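Local coordinates for protein probable nitrite reductase [nad(p)h] small subunit NIRD (Mycobacterium tuberculosis, PDB 4AIV) that probably serves as the small subunit that its partner NirB needs for NADH-dependent reduction of nitrite to ammonium, at residues T11-Y16 / V35-L40; G66-R71 / K80-L85; R104-P107 / I111-A114. One frame throughout, in Å; residues are numbered along the deposited sequence.

Interaction 1: residues T11-Y16 / V35-L40; sequences TTACAY and VALFRL
Y16 and R39 both start with CG trans to their own backbone N (chi1 -175° and 160°), and the fully extended arginine chain beyond that point carries its guanidinium flat against the tyrosine ring. The two planes are only 15° apart with centres 3.9 Å from each other, which is the geometry of a parallel cation-pi stack. It is offset: Y16 CE2 sits over the middle of the guanidinium, 3.3 Å from R39 CZ, whereas R39 NH1 lies above the ring nearer its rim. R39 CD, further back along the chain, adds an off-centre CH-pi contact 4.2 Å from the centroid of the Y16 ring. R39 NH1 also reaches back to the main chain, giving Y16 O a bond of 3.0 Å that is weak because its N-H points poorly at the acceptor. The phenol oxygen is held by G43 O instead, a second anchor that probably limits the ring's movement against the guanidinium. Deeper in, A13 and L37 point toward each other, and A13 CB touches L37 CD2 at 3.6 Å. L37 also packs on I111, V113, V25 and V27, so L37 belongs to the interior, while A13 lies nearer its margin. A13 and C14 both face I111 as a classic beta bulge in strand 7-15. Strands 7-15 and 34-39 are not neighbours in their sheet, yet A13 and L37 meet across it, with Y16 just past the end of the first strand; this is consistent with the curled, barrel-like antiparallel sheet of a Rieske-like domain.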
ATOM      1  N   THR A  11     -12.543   0.980  -4.829  1.00  9.40           N
ATOM      2  CA  THR A  11     -12.865  -0.326  -4.286  1.00 11.81           C
ATOM      3  C   THR A  11     -12.896  -0.205  -2.769  1.00 11.37           C
ATOM      4  O   THR A  11     -11.945   0.287  -2.157  1.00 10.93           O
ATOM      5  CB  THR A  11     -11.814  -1.382  -4.696  1.00  9.71           C
ATOM      6  OG1 THR A  11     -11.846  -1.566  -6.117  1.00 12.23           O
ATOM      7  CG2 THR A  11     -12.086  -2.720  -4.014  1.00 13.05           C
ATOM      8  N   THR A  12     -13.987  -0.653  -2.157  1.00 12.00           N
ATOM      9  CA  THR A  12     -14.097  -0.636  -0.703  1.00 15.10           C
ATOM     10  C   THR A  12     -13.331  -1.816  -0.120  1.00 16.76           C
ATOM     11  O   THR A  12     -13.629  -2.968  -0.439  1.00 14.34           O
ATOM     12  CB  THR A  12     -15.580  -0.684  -0.261  1.00 14.40           C
ATOM     13  OG1 THR A  12     -16.227   0.510  -0.700  1.00 17.27           O
ATOM     14  CG2 THR A  12     -15.709  -0.788   1.253  1.00 16.49           C
ATOM     15  N   ALA A  13     -12.329  -1.528   0.711  1.00 11.50           N
ATOM     16  CA  ALA A  13     -11.501  -2.576   1.305  1.00 12.15           C
ATOM     17  C   ALA A  13     -12.160  -3.197   2.533  1.00 18.20           C
ATOM     18  O   ALA A  13     -12.450  -4.396   2.561  1.00 18.35           O
ATOM     19  CB  ALA A  13     -10.094  -2.032   1.668  1.00  8.35           C
ATOM     20  N   CYS A  14     -12.384  -2.382   3.559  1.00 13.87           N
ATOM     21  CA  CYS A  14     -12.895  -2.895   4.828  1.00 13.25           C
ATOM     22  C   CYS A  14     -13.275  -1.767   5.752  1.00 14.31           C
ATOM     23  O   CYS A  14     -13.074  -0.596   5.421  1.00 10.70           O
ATOM     24  CB  CYS A  14     -11.836  -3.762   5.528  1.00 14.45           C
ATOM     25  SG  CYS A  14     -10.254  -2.937   5.936  1.00 17.21           S
ATOM     26  N   ALA A  15     -13.817  -2.132   6.915  1.00 14.89           N
ATOM     27  CA  ALA A  15     -14.060  -1.175   7.989  1.00 15.42           C
ATOM     28  C   ALA A  15     -12.717  -0.725   8.556  1.00 11.14           C
ATOM     29  O   ALA A  15     -11.791  -1.528   8.700  1.00 12.42           O
ATOM     30  CB  ALA A  15     -14.921  -1.797   9.090  1.00 13.78           C
ATOM     31  N   TYR A  16     -12.616   0.568   8.857  1.00 12.78           N
ATOM     32  CA  TYR A  16     -11.390   1.144   9.394  1.00 11.59           C
ATOM     33  C   TYR A  16     -10.917   0.413  10.641  1.00 14.05           C
ATOM     34  O   TYR A  16      -9.729   0.099  10.775  1.00 10.45           O
ATOM     35  CB  TYR A  16     -11.606   2.618   9.724  1.00 10.70           C
ATOM     36  CG  TYR A  16     -10.353   3.341  10.180  1.00 11.78           C
ATOM     37  CD1 TYR A  16      -9.337   3.644   9.279  1.00 11.76           C
ATOM     38  CD2 TYR A  16     -10.192   3.730  11.507  1.00 11.29           C
ATOM     39  CE1 TYR A  16      -8.187   4.322   9.685  1.00 10.56           C
ATOM     40  CE2 TYR A  16      -9.044   4.400  11.922  1.00 12.62           C
ATOM     41  CZ  TYR A  16      -8.048   4.696  11.005  1.00 10.61           C
ATOM     42  OH  TYR A  16      -6.907   5.364  11.404  1.00  7.50           O
ATOM     43  N   VAL A  35      -3.183  -5.020  -4.511  1.00 10.67           N
ATOM     44  CA  VAL A  35      -2.733  -3.891  -3.720  1.00  9.71           C
ATOM     45  C   VAL A  35      -2.341  -4.328  -2.304  1.00 11.29           C
ATOM     46  O   VAL A  35      -2.999  -5.186  -1.719  1.00 10.65           O
ATOM     47  CB  VAL A  35      -3.873  -2.855  -3.670  1.00 14.05           C
ATOM     48  CG1 VAL A  35      -3.825  -2.041  -2.406  1.00 13.00           C
ATOM     49  CG2 VAL A  35      -3.830  -1.981  -4.924  1.00 11.93           C
ATOM     50  N   ALA A  36      -1.249  -3.773  -1.776  1.00  7.18           N
ATOM     51  CA  ALA A  36      -0.913  -3.961  -0.366  1.00  8.37           C
ATOM     52  C   ALA A  36      -1.402  -2.732   0.405  1.00  9.46           C
ATOM     53  O   ALA A  36      -0.935  -1.608   0.156  1.00  7.63           O
ATOM     54  CB  ALA A  36       0.594  -4.143  -0.187  1.00  7.54           C
ATOM     55  N   LEU A  37      -2.342  -2.947   1.320  1.00  6.86           N
ATOM     56  CA  LEU A  37      -2.952  -1.861   2.088  1.00  8.62           C
ATOM     57  C   LEU A  37      -2.478  -1.873   3.539  1.00  9.49           C
ATOM     58  O   LEU A  37      -2.515  -2.913   4.198  1.00 10.26           O
ATOM     59  CB  LEU A  37      -4.481  -1.986   2.051  1.00  7.09           C
ATOM     60  CG  LEU A  37      -5.291  -0.979   2.893  1.00  9.35           C
ATOM     61  CD1 LEU A  37      -5.188   0.469   2.341  1.00  8.06           C
ATOM     62  CD2 LEU A  37      -6.756  -1.419   3.008  1.00  5.74           C
ATOM     63  N   PHE A  38      -2.046  -0.714   4.033  1.00  7.80           N
ATOM     64  CA  PHE A  38      -1.559  -0.575   5.404  1.00  8.90           C
ATOM     65  C   PHE A  38      -2.224   0.619   6.106  1.00 13.56           C
ATOM     66  O   PHE A  38      -2.368   1.691   5.517  1.00 10.90           O
ATOM     67  CB  PHE A  38      -0.048  -0.309   5.407  1.00  7.13           C
ATOM     68  CG  PHE A  38       0.776  -1.351   4.688  1.00 11.72           C
ATOM     69  CD1 PHE A  38       1.003  -1.261   3.317  1.00 11.84           C
ATOM     70  CD2 PHE A  38       1.347  -2.407   5.390  1.00  9.05           C
ATOM     71  CE1 PHE A  38       1.785  -2.208   2.662  1.00 12.38           C
ATOM     72  CE2 PHE A  38       2.130  -3.366   4.737  1.00 11.21           C
ATOM     73  CZ  PHE A  38       2.341  -3.266   3.375  1.00 10.12           C
ATOM     74  N   ARG A  39      -2.595   0.440   7.369  1.00 11.39           N
ATOM     75  CA  ARG A  39      -2.931   1.564   8.245  1.00 11.30           C
ATOM     76  C   ARG A  39      -1.731   1.851   9.166  1.00 12.93           C
ATOM     77  O   ARG A  39      -1.115   0.926   9.705  1.00  9.93           O
ATOM     78  CB  ARG A  39      -4.186   1.243   9.059  1.00 11.37           C
ATOM     79  CG  ARG A  39      -4.389   2.075  10.321  1.00 12.79           C
ATOM     80  CD  ARG A  39      -5.702   1.689  11.005  1.00 12.12           C
ATOM     81  NE  ARG A  39      -5.862   2.332  12.308  1.00 10.95           N
ATOM     82  CZ  ARG A  39      -6.899   2.141  13.119  1.00  9.77           C
ATOM     83  NH1 ARG A  39      -7.889   1.327  12.770  1.00  8.93           N
ATOM     84  NH2 ARG A  39      -6.945   2.774  14.283  1.00 10.57           N
ATOM     85  N   LEU A  40      -1.383   3.125   9.334  1.00 11.25           N
ATOM     86  CA  LEU A  40      -0.258   3.496  10.195  1.00 10.60           C
ATOM     87  C   LEU A  40      -0.736   4.041  11.539  1.00 11.59           C
ATOM     88  O   LEU A  40      -1.920   4.339  11.712  1.00  8.40           O
ATOM     89  CB  LEU A  40       0.628   4.542   9.507  1.00  8.85           C
ATOM     90  CG  LEU A  40       1.111   4.212   8.089  1.00 11.81           C
ATOM     91  CD1 LEU A  40       2.066   5.284   7.586  1.00  9.20           C
ATOM     92  CD2 LEU A  40       1.776   2.831   8.030  1.00 12.74           C
TER

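Interaction 2: residues G66-R71 / K80-L85; sequences GDRGGR and KQAFAL
R68 reaches A82 with the tip of its side chain, and its path can be followed atom by atom. CB leaves the backbone toward segment 80-85, but CB, CG, CD and NE all stay short of it. The chain bends twice, at chi2 (79°) and chi3 (55°), and these turns carry the guanidinium across to A82. There R68 CZ comes to 4.1 Å from A82 CB, while R68 NH2 presses on the same methyl at 3.4 Å, approaching obliquely. The other terminal nitrogen, NH1, forms a salt bridge with D92 OD1. Since D92 OD2 accepts a hydrogen bond from A82 N, one carboxylate holds both the arginine tip and the backbone beside the methyl that the arginine covers.

The contact spans a small antiparallel sheet in which strand 71-75 lies between 64-68 and 82-84. In its place between strands 45-49 and 100-105 of the chain, this sheet probably corresponds to the small subdomain that carries the [2Fe-2S] cluster in canonical Rieske proteins. A type I' turn from R68 to R71 joins its first two strands, closed by R68 N to R71 O and R71 N to R68 O, both 2.9 Å. G69 and G70 occupy the turn corners; at G70 a CB would be jammed against the carbonyl oxygen of G69.

R71, at the far side of the turn, sends out an extended chain whose guanidinium lays one face over the A84 methyl. Its NE and NH2 are each 3.7 Å from A84 CB, near-equal distances that show the group lying broadside. R71 NH2 makes salt bridges with D86 and D87, just beyond segment 80-85.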
ATOM      1  N   GLY A  66       7.915   0.389   8.525  1.00 15.80           N
ATOM      2  CA  GLY A  66       8.892   1.095   9.333  1.00 20.25           C
ATOM      3  C   GLY A  66       9.103   2.529   8.894  1.00 20.46           C
ATOM      4  O   GLY A  66       8.305   3.091   8.133  1.00 19.83           O
ATOM      5  N   ASP A  67      10.186   3.121   9.383  1.00 18.68           N
ATOM      6  CA  ASP A  67      10.565   4.479   9.017  1.00 21.75           C
ATOM      7  C   ASP A  67      11.999   4.542   8.500  1.00 23.14           C
ATOM      8  O   ASP A  67      12.879   3.794   8.942  1.00 20.62           O
ATOM      9  CB  ASP A  67      10.416   5.418  10.211  1.00 23.93           C
ATOM     10  CG  ASP A  67       8.973   5.753  10.507  1.00 30.86           C
ATOM     11  OD1 ASP A  67       8.235   6.101   9.558  1.00 28.28           O
ATOM     12  OD2 ASP A  67       8.578   5.667  11.687  1.00 46.20           O
ATOM     13  N   ARG A  68      12.216   5.435   7.548  1.00 23.39           N
ATOM     14  CA  ARG A  68      13.544   5.694   7.015  1.00 21.93           C
ATOM     15  C   ARG A  68      13.699   7.202   7.025  1.00 26.16           C
ATOM     16  O   ARG A  68      13.097   7.898   6.208  1.00 21.07           O
ATOM     17  CB  ARG A  68      13.673   5.137   5.596  1.00 24.92           C
ATOM     18  CG  ARG A  68      14.919   5.595   4.822  1.00 30.52           C
ATOM     19  CD  ARG A  68      16.171   4.836   5.239  1.00 23.15           C
ATOM     20  NE  ARG A  68      16.020   3.384   5.124  1.00 22.69           N
ATOM     21  CZ  ARG A  68      16.213   2.692   4.004  1.00 17.98           C
ATOM     22  NH1 ARG A  68      16.561   3.308   2.880  1.00 15.59           N
ATOM     23  NH2 ARG A  68      16.055   1.378   4.015  1.00 22.75           N
ATOM     24  N   GLY A  69      14.479   7.706   7.977  1.00 28.95           N
ATOM     25  CA  GLY A  69      14.644   9.138   8.136  1.00 33.37           C
ATOM     26  C   GLY A  69      13.304   9.834   8.296  1.00 30.22           C
ATOM     27  O   GLY A  69      13.068  10.898   7.711  1.00 33.56           O
ATOM     28  N   GLY A  70      12.418   9.214   9.073  1.00 29.21           N
ATOM     29  CA  GLY A  70      11.096   9.764   9.327  1.00 29.21           C
ATOM     30  C   GLY A  70      10.066   9.420   8.266  1.00 28.00           C
ATOM     31  O   GLY A  70       8.880   9.722   8.415  1.00 33.22           O
ATOM     32  N   ARG A  71      10.512   8.779   7.191  1.00 24.51           N
ATOM     33  CA  ARG A  71       9.636   8.494   6.059  1.00 21.50           C
ATOM     34  C   ARG A  71       9.034   7.091   6.150  1.00 20.43           C
ATOM     35  O   ARG A  71       9.763   6.105   6.260  1.00 16.54           O
ATOM     36  CB  ARG A  71      10.413   8.650   4.759  1.00 24.14           C
ATOM     37  CG  ARG A  71       9.548   8.672   3.537  1.00 24.28           C
ATOM     38  CD  ARG A  71      10.297   9.290   2.399  1.00 26.21           C
ATOM     39  NE  ARG A  71       9.508   9.259   1.180  1.00 21.79           N
ATOM     40  CZ  ARG A  71      10.022   9.424  -0.029  1.00 22.54           C
ATOM     41  NH1 ARG A  71      11.327   9.629  -0.166  1.00 22.83           N
ATOM     42  NH2 ARG A  71       9.235   9.372  -1.096  1.00 22.91           N
ATOM     43  N   LYS A  80      14.037  -7.722   1.755  1.00 18.44           N
ATOM     44  CA  LYS A  80      14.201  -6.649   2.740  1.00 20.36           C
ATOM     45  C   LYS A  80      14.589  -5.296   2.134  1.00 21.85           C
ATOM     46  O   LYS A  80      15.463  -4.606   2.657  1.00 24.94           O
ATOM     47  CB  LYS A  80      15.202  -7.051   3.837  1.00 27.07           C
ATOM     48  CG  LYS A  80      14.696  -8.131   4.796  1.00 30.38           C
ATOM     49  N   GLN A  81      13.948  -4.926   1.032  1.00 14.30           N
ATOM     50  CA  GLN A  81      14.170  -3.610   0.436  1.00 15.66           C
ATOM     51  C   GLN A  81      13.025  -2.667   0.807  1.00 13.74           C
ATOM     52  O   GLN A  81      11.861  -3.081   0.843  1.00 11.99           O
ATOM     53  CB  GLN A  81      14.336  -3.739  -1.080  1.00 15.35           C
ATOM     54  CG  GLN A  81      15.561  -4.552  -1.437  1.00 16.93           C
ATOM     55  CD  GLN A  81      15.624  -4.945  -2.892  1.00 18.95           C
ATOM     56  OE1 GLN A  81      14.956  -5.891  -3.322  1.00 19.18           O
ATOM     57  NE2 GLN A  81      16.443  -4.236  -3.659  1.00 19.64           N
ATOM     58  N   ALA A  82      13.362  -1.410   1.101  1.00 13.47           N
ATOM     59  CA  ALA A  82      12.386  -0.431   1.588  1.00 14.69           C
ATOM     60  C   ALA A  82      11.683   0.321   0.459  1.00 14.05           C
ATOM     61  O   ALA A  82      12.335   0.827  -0.469  1.00 13.00           O
ATOM     62  CB  ALA A  82      13.058   0.571   2.543  1.00 14.41           C
ATOM     63  N   PHE A  83      10.354   0.385   0.545  1.00  9.17           N
ATOM     64  CA  PHE A  83       9.533   1.151  -0.389  1.00 14.87           C
ATOM     65  C   PHE A  83       8.734   2.216   0.370  1.00 13.86           C
ATOM     66  O   PHE A  83       8.005   1.898   1.311  1.00  8.82           O
ATOM     67  CB  PHE A  83       8.579   0.230  -1.166  1.00 11.86           C
ATOM     68  CG  PHE A  83       9.286  -0.753  -2.069  1.00 15.63           C
ATOM     69  CD1 PHE A  83       9.761  -1.955  -1.567  1.00 10.75           C
ATOM     70  CD2 PHE A  83       9.485  -0.469  -3.421  1.00 14.79           C
ATOM     71  CE1 PHE A  83      10.418  -2.866  -2.388  1.00 14.27           C
ATOM     72  CE2 PHE A  83      10.141  -1.377  -4.248  1.00 12.60           C
ATOM     73  CZ  PHE A  83      10.607  -2.581  -3.726  1.00 13.97           C
ATOM     74  N   ALA A  84       8.877   3.472  -0.048  1.00 11.30           N
ATOM     75  CA  ALA A  84       8.132   4.582   0.549  1.00 12.40           C
ATOM     76  C   ALA A  84       6.626   4.413   0.327  1.00 12.57           C
ATOM     77  O   ALA A  84       6.185   4.156  -0.797  1.00 10.97           O
ATOM     78  CB  ALA A  84       8.608   5.901  -0.036  1.00 10.77           C
ATOM     79  N   LEU A  85       5.830   4.556   1.389  1.00 10.29           N
ATOM     80  CA  LEU A  85       4.384   4.333   1.259  1.00  9.95           C
ATOM     81  C   LEU A  85       3.689   5.507   0.563  1.00 13.88           C
ATOM     82  O   LEU A  85       2.594   5.354   0.002  1.00 13.20           O
ATOM     83  CB  LEU A  85       3.748   4.019   2.628  1.00 11.60           C
ATOM     84  CG  LEU A  85       4.114   2.649   3.230  1.00 10.95           C
ATOM     85  CD1 LEU A  85       3.604   2.501   4.680  1.00  9.53           C
ATOM     86  CD2 LEU A  85       3.567   1.522   2.364  1.00 10.98           C
TER

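Interaction 3: residues R104-P107 / I111-A114; sequences RVTP and IQVA
R104 and Q112 lie side by side and point the same way, the guanidinium and amide planes 20° apart, on one face of the beta hairpin formed by strands 100-105 and 110-117. R104 CG sits between its backbone N and carbonyl carbon, and the extended chain beyond brings NE and NH2 alongside the amide. The arginine approaches side-on: R104 NE at 2.9 Å and R104 NH2 at 2.8 Å both donate to Q112 OE1, which lies practically in the guanidinium plane. Two donors on one oxygen bend both bonds, with N-H...O angles of 142° and 147°. The amide cannot easily turn over, because its NE2 is bonded to T12 OG1 on the adjoining strand, and W10 of that strand makes a cation-pi contact with R104.

At the base of this pair the backbones form an antiparallel hydrogen-bonded couple, R104 N to Q112 O and Q112 N to R104 O, each 2.9 Å and nearly straight. V105 and I111, the next, non-hydrogen-bonded pair, turn their side chains to the other face, where V105 CG2 meets I111 CG1 at 4.3 Å in looser apolar contact. I111 continues inward against V45, whereas the polar pair stays at the surface. T106 stands across Q112 where the strand gives way to the turn. Its OG1 binds R110 N, tying the two ends of the turn together, while its methyl CG2 rests 3.6 Å from Q112 OE1.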
ATOM      1  N   ARG A 104      -8.332   6.196   0.988  1.00 11.15           N
ATOM      2  CA  ARG A 104      -9.023   7.119   1.872  1.00 11.20           C
ATOM      3  C   ARG A 104      -9.831   6.387   2.932  1.00 12.34           C
ATOM      4  O   ARG A 104     -10.116   5.184   2.809  1.00  9.30           O
ATOM      5  CB  ARG A 104      -9.941   8.050   1.053  1.00  9.74           C
ATOM      6  CG  ARG A 104     -11.122   7.339   0.404  1.00 12.61           C
ATOM      7  CD  ARG A 104     -12.006   8.335  -0.335  1.00 13.84           C
ATOM      8  NE  ARG A 104     -13.183   7.700  -0.933  1.00 14.42           N
ATOM      9  CZ  ARG A 104     -13.991   8.306  -1.798  1.00 17.28           C
ATOM     10  NH1 ARG A 104     -13.739   9.561  -2.165  1.00 10.66           N
ATOM     11  NH2 ARG A 104     -15.037   7.654  -2.305  1.00 15.66           N
ATOM     12  N   VAL A 105     -10.177   7.119   3.988  1.00  8.48           N
ATOM     13  CA  VAL A 105     -11.142   6.642   4.966  1.00  7.66           C
ATOM     14  C   VAL A 105     -12.336   7.592   4.913  1.00  8.61           C
ATOM     15  O   VAL A 105     -12.190   8.792   5.164  1.00 11.45           O
ATOM     16  CB  VAL A 105     -10.538   6.584   6.394  1.00  9.30           C
ATOM     17  CG1 VAL A 105     -11.482   5.870   7.352  1.00  6.95           C
ATOM     18  CG2 VAL A 105      -9.176   5.893   6.368  1.00  9.11           C
ATOM     19  N   THR A 106     -13.504   7.069   4.549  1.00  8.84           N
ATOM     20  CA  THR A 106     -14.709   7.891   4.442  1.00  9.80           C
ATOM     21  C   THR A 106     -15.080   8.402   5.834  1.00 13.55           C
ATOM     22  O   THR A 106     -14.633   7.828   6.839  1.00 11.49           O
ATOM     23  CB  THR A 106     -15.900   7.091   3.853  1.00 11.82           C
ATOM     24  OG1 THR A 106     -16.232   6.030   4.749  1.00 10.20           O
ATOM     25  CG2 THR A 106     -15.561   6.500   2.468  1.00 13.52           C
ATOM     26  N   PRO A 107     -15.905   9.469   5.912  1.00 14.31           N
ATOM     27  CA  PRO A 107     -16.286   9.959   7.241  1.00 14.37           C
ATOM     28  C   PRO A 107     -16.952   8.887   8.096  1.00 14.97           C
ATOM     29  O   PRO A 107     -16.799   8.901   9.323  1.00 18.51           O
ATOM     30  CB  PRO A 107     -17.256  11.094   6.921  1.00 14.83           C
ATOM     31  CG  PRO A 107     -16.740  11.634   5.624  1.00 17.95           C
ATOM     32  CD  PRO A 107     -16.328  10.405   4.851  1.00 14.68           C
ATOM     33  N   ILE A 111     -12.599   2.074   4.648  1.00 10.09           N
ATOM     34  CA  ILE A 111     -11.365   2.247   3.894  1.00  8.31           C
ATOM     35  C   ILE A 111     -11.597   1.901   2.426  1.00 10.64           C
ATOM     36  O   ILE A 111     -12.092   0.820   2.101  1.00 11.25           O
ATOM     37  CB  ILE A 111     -10.220   1.371   4.441  1.00  7.35           C
ATOM     38  CG1 ILE A 111      -9.959   1.710   5.912  1.00  9.05           C
ATOM     39  CG2 ILE A 111      -8.950   1.578   3.609  1.00  7.49           C
ATOM     40  CD1 ILE A 111      -8.963   0.789   6.586  1.00 10.03           C
ATOM     41  N   GLN A 112     -11.260   2.833   1.542  1.00  7.33           N
ATOM     42  CA  GLN A 112     -11.341   2.573   0.111  1.00 12.10           C
ATOM     43  C   GLN A 112     -10.009   2.810  -0.566  1.00 10.69           C
ATOM     44  O   GLN A 112      -9.187   3.599  -0.089  1.00  9.57           O
ATOM     45  CB  GLN A 112     -12.370   3.483  -0.540  1.00  9.88           C
ATOM     46  CG  GLN A 112     -13.763   3.336   0.006  1.00 11.76           C
ATOM     47  CD  GLN A 112     -14.756   4.056  -0.861  1.00 12.15           C
ATOM     48  OE1 GLN A 112     -14.793   5.288  -0.888  1.00 14.13           O
ATOM     49  NE2 GLN A 112     -15.562   3.292  -1.597  1.00 15.04           N
ATOM     50  N   VAL A 113      -9.822   2.133  -1.693  1.00  7.08           N
ATOM     51  CA  VAL A 113      -8.635   2.285  -2.511  1.00  7.45           C
ATOM     52  C   VAL A 113      -9.066   2.507  -3.949  1.00  9.70           C
ATOM     53  O   VAL A 113      -9.936   1.791  -4.461  1.00  9.23           O
ATOM     54  CB  VAL A 113      -7.740   1.022  -2.452  1.00  8.08           C
ATOM     55  CG1 VAL A 113      -6.520   1.197  -3.356  1.00  6.84           C
ATOM     56  CG2 VAL A 113      -7.321   0.720  -1.022  1.00  7.14           C
ATOM     57  N   ALA A 114      -8.464   3.493  -4.605  1.00  9.24           N
ATOM     58  CA  ALA A 114      -8.835   3.796  -5.979  1.00  9.70           C
ATOM     59  C   ALA A 114      -7.772   3.340  -6.958  1.00 11.36           C
ATOM     60  O   ALA A 114      -6.595   3.224  -6.623  1.00 11.16           O
ATOM     61  CB  ALA A 114      -9.075   5.295  -6.148  1.00 13.31           C
TER

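Overall arrangement
Interactions 1 and 3 share the large sheet and interaction 2 lies in the small one, on the opposite side of the chain's centre. Strands 7-15 and 110-117 are neighbours, so 1 and 3 touch directly: A13 N is 2.7 Å from I111 O, a probable hydrogen bond, and Y16 packs on V105. Interaction 1 is partly buried, joining an apolar contact on the buried L37 to a cation-pi stack; interaction 3 is a surface contact, rich in hydrogen bonds. Interaction 2 sets arginines against buried alanine methyls and leaves their charges to outside aspartates. F38 and L40 pack on L85, linking 1 to 2, whereas 2 and 3 stay about 11 Å apart at their nearest atoms.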